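Local coordinates for 3-oxoacyl-(Acyl-carrier protein) synthase (Burkholderia xenovorans, PDB 4EFI) that probably catalyses the condensing step of fatty acid synthesis, joining an acyl group to a malonyl unit on acyl carrier protein, as a thiolase-fold synthase of the KAS III type, at residues A[244-249]-A[328-333]. Residues are numbered along the deposited sequence; the frame is centred on the assembly and turned at random.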
ATOM      1  N   ASN A 244     -18.559  -1.607  -5.775  1.00 25.97           N
ATOM      2  CA  ASN A 244     -19.316  -2.817  -5.498  1.00 30.59           C
ATOM      3  C   ASN A 244     -18.601  -3.697  -4.475  1.00 29.29           C
ATOM      4  O   ASN A 244     -19.189  -4.082  -3.463  1.00 35.43           O
ATOM      5  CB  ASN A 244     -19.563  -3.596  -6.797  1.00 35.01           C
ATOM      6  N   ALA A 245     -17.334  -4.009  -4.723  1.00 25.42           N
ATOM      7  CA  ALA A 245     -16.618  -4.957  -3.880  1.00 24.63           C
ATOM      8  C   ALA A 245     -16.227  -4.410  -2.509  1.00 24.03           C
ATOM      9  O   ALA A 245     -16.265  -5.140  -1.513  1.00 23.07           O
ATOM     10  CB  ALA A 245     -15.381  -5.456  -4.599  1.00 24.23           C
ATOM     11  N   VAL A 246     -15.815  -3.150  -2.439  1.00 19.24           N
ATOM     12  CA  VAL A 246     -15.223  -2.680  -1.201  1.00 18.00           C
ATOM     13  C   VAL A 246     -16.247  -2.433  -0.079  1.00 17.28           C
ATOM     14  O   VAL A 246     -15.984  -2.776   1.065  1.00 17.47           O
ATOM     15  CB  VAL A 246     -14.271  -1.493  -1.458  1.00 18.53           C
ATOM     16  CG1 VAL A 246     -13.750  -0.907  -0.150  1.00 19.62           C
ATOM     17  CG2 VAL A 246     -13.120  -1.980  -2.331  1.00 18.55           C
ATOM     18  N   PRO A 247     -17.432  -1.870  -0.388  1.00 20.32           N
ATOM     19  CA  PRO A 247     -18.382  -1.735   0.726  1.00 21.23           C
ATOM     20  C   PRO A 247     -18.764  -3.085   1.350  1.00 21.22           C
ATOM     21  O   PRO A 247     -18.922  -3.178   2.563  1.00 21.36           O
ATOM     22  CB  PRO A 247     -19.590  -1.045   0.071  1.00 25.06           C
ATOM     23  CG  PRO A 247     -18.978  -0.254  -1.051  1.00 23.78           C
ATOM     24  CD  PRO A 247     -17.898  -1.156  -1.591  1.00 20.85           C
ATOM     25  N   LYS A 248     -18.885  -4.119   0.529  1.00 21.93           N
ATOM     26  CA  LYS A 248     -19.168  -5.468   1.013  1.00 23.34           C
ATOM     27  C   LYS A 248     -18.013  -6.007   1.863  1.00 19.61           C
ATOM     28  O   LYS A 248     -18.213  -6.649   2.884  1.00 20.67           O
ATOM     29  CB  LYS A 248     -19.417  -6.396  -0.178  1.00 28.33           C
ATOM     30  N   LEU A 249     -16.790  -5.731   1.426  1.00 17.52           N
ATOM     31  CA  LEU A 249     -15.606  -6.072   2.199  1.00 17.35           C
ATOM     32  C   LEU A 249     -15.615  -5.392   3.570  1.00 16.18           C
ATOM     33  O   LEU A 249     -15.335  -6.024   4.586  1.00 17.32           O
ATOM     34  CB  LEU A 249     -14.361  -5.666   1.418  1.00 15.30           C
ATOM     35  CG  LEU A 249     -13.019  -5.829   2.130  1.00 16.59           C
ATOM     36  CD1 LEU A 249     -12.716  -7.296   2.393  1.00 16.86           C
ATOM     37  CD2 LEU A 249     -11.925  -5.169   1.317  1.00 15.11           C
ATOM     38  N   PHE A 328      -8.221  -1.273   4.426  1.00 12.66           N
ATOM     39  CA  PHE A 328      -8.894  -1.782   3.227  1.00 12.59           C
ATOM     40  C   PHE A 328      -8.107  -1.407   1.998  1.00 13.19           C
ATOM     41  O   PHE A 328      -7.985  -0.233   1.682  1.00 12.93           O
ATOM     42  CB  PHE A 328     -10.318  -1.212   3.152  1.00 13.31           C
ATOM     43  CG  PHE A 328     -11.110  -1.457   4.395  1.00 13.12           C
ATOM     44  CD1 PHE A 328     -11.680  -2.700   4.631  1.00 15.70           C
ATOM     45  CD2 PHE A 328     -11.199  -0.488   5.374  1.00 15.49           C
ATOM     46  CE1 PHE A 328     -12.362  -2.957   5.803  1.00 16.26           C
ATOM     47  CE2 PHE A 328     -11.883  -0.740   6.557  1.00 15.89           C
ATOM     48  CZ  PHE A 328     -12.473  -1.973   6.758  1.00 16.36           C
ATOM     49  N   GLY A 329      -7.578  -2.421   1.322  1.00 12.67           N
ATOM     50  CA  GLY A 329      -6.817  -2.231   0.104  1.00 13.36           C
ATOM     51  C   GLY A 329      -7.534  -2.890  -1.055  1.00 13.89           C
ATOM     52  O   GLY A 329      -8.163  -3.931  -0.896  1.00 14.95           O
ATOM     53  N   PHE A 330      -7.470  -2.254  -2.216  1.00 13.48           N
ATOM     54  CA  PHE A 330      -8.141  -2.754  -3.404  1.00 13.91           C
ATOM     55  C   PHE A 330      -7.415  -2.245  -4.640  1.00 16.28           C
ATOM     56  O   PHE A 330      -6.784  -1.194  -4.601  1.00 18.70           O
ATOM     57  CB  PHE A 330      -9.583  -2.249  -3.408  1.00 14.23           C
ATOM     58  CG  PHE A 330      -9.707  -0.821  -2.971  1.00 15.96           C
ATOM     59  CD1 PHE A 330      -9.706  -0.493  -1.627  1.00 16.47           C
ATOM     60  CD2 PHE A 330      -9.793   0.196  -3.904  1.00 16.25           C
ATOM     61  CE1 PHE A 330      -9.804   0.822  -1.222  1.00 17.21           C
ATOM     62  CE2 PHE A 330      -9.891   1.513  -3.503  1.00 18.15           C
ATOM     63  CZ  PHE A 330      -9.897   1.825  -2.160  1.00 18.58           C
ATOM     64  N   GLY A 331      -7.530  -2.970  -5.744  1.00 14.70           N
ATOM     65  CA  GLY A 331      -6.909  -2.550  -6.986  1.00 16.23           C
ATOM     66  C   GLY A 331      -6.476  -3.716  -7.850  1.00 13.86           C
ATOM     67  O   GLY A 331      -7.276  -4.589  -8.163  1.00 14.60           O
ATOM     68  N   VAL A 332      -5.280  -3.480  -8.364  0.60 14.80           N
ATOM     69  CA  VAL A 332      -4.664  -4.342  -9.370  0.60 11.93           C
ATOM     70  C   VAL A 332      -4.942  -5.823  -9.105  0.60 12.04           C
ATOM     71  O   VAL A 332      -4.730  -6.299  -8.000  0.60 12.66           O
ATOM     72  CB  VAL A 332      -3.125  -4.130  -9.419  0.60 14.15           C
ATOM     73  CG1 VAL A 332      -2.486  -5.058 -10.421  0.60 15.82           C
ATOM     74  CG2 VAL A 332      -2.771  -2.728  -9.799  0.60 15.21           C
ATOM     75  N   GLY A 333      -5.383  -6.546 -10.127  1.00 12.51           N
ATOM     76  CA  GLY A 333      -5.528  -7.987 -10.032  1.00 13.21           C
ATOM     77  C   GLY A 333      -6.664  -8.528 -10.882  1.00 13.30           C
ATOM     78  O   GLY A 333      -6.426  -9.276 -11.820  1.00 13.80           O
TER
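V246 sets CG1 anti to its backbone N (chi1 174°), which leaves CG2 as the branch that meets F330; F330 CG stands between its backbone N and carbonyl carbon (chi1 41°), which turns the root of the ring against that methyl, while CB, set by the backbone, lies beside it. V246 CG2 is 3.7 Å from F330 CG and as close to F330 CB, with CD1 of the same ring barely farther. The methyl approaches the ring obliquely, and the two side chains cross at about a right angle. One helical turn on, L249 and F328 pass alongside each other, running in opposite directions. L249 CD2 comes to the edge of the F328 ring, near its plane, 4.1 Å from F328 CD1. The contact packs helix 235-257 on strand 323-331 in a layered alpha/beta core of the thiolase fold, the strand sitting inside a mixed five-stranded sheet between 335-343 and 266-269. F328 and F330 both send their side chains to the face of this sheet that carries helix 235-257. All four touching residues are buried and wholly apolar where they meet. V246 and F330 both also touch L280 of helix 274-283, and the F330 ring meets H270 edge-to-face. The V246 and F330 CA atoms, the nearest pair across the contact, are 7.4 Å apart.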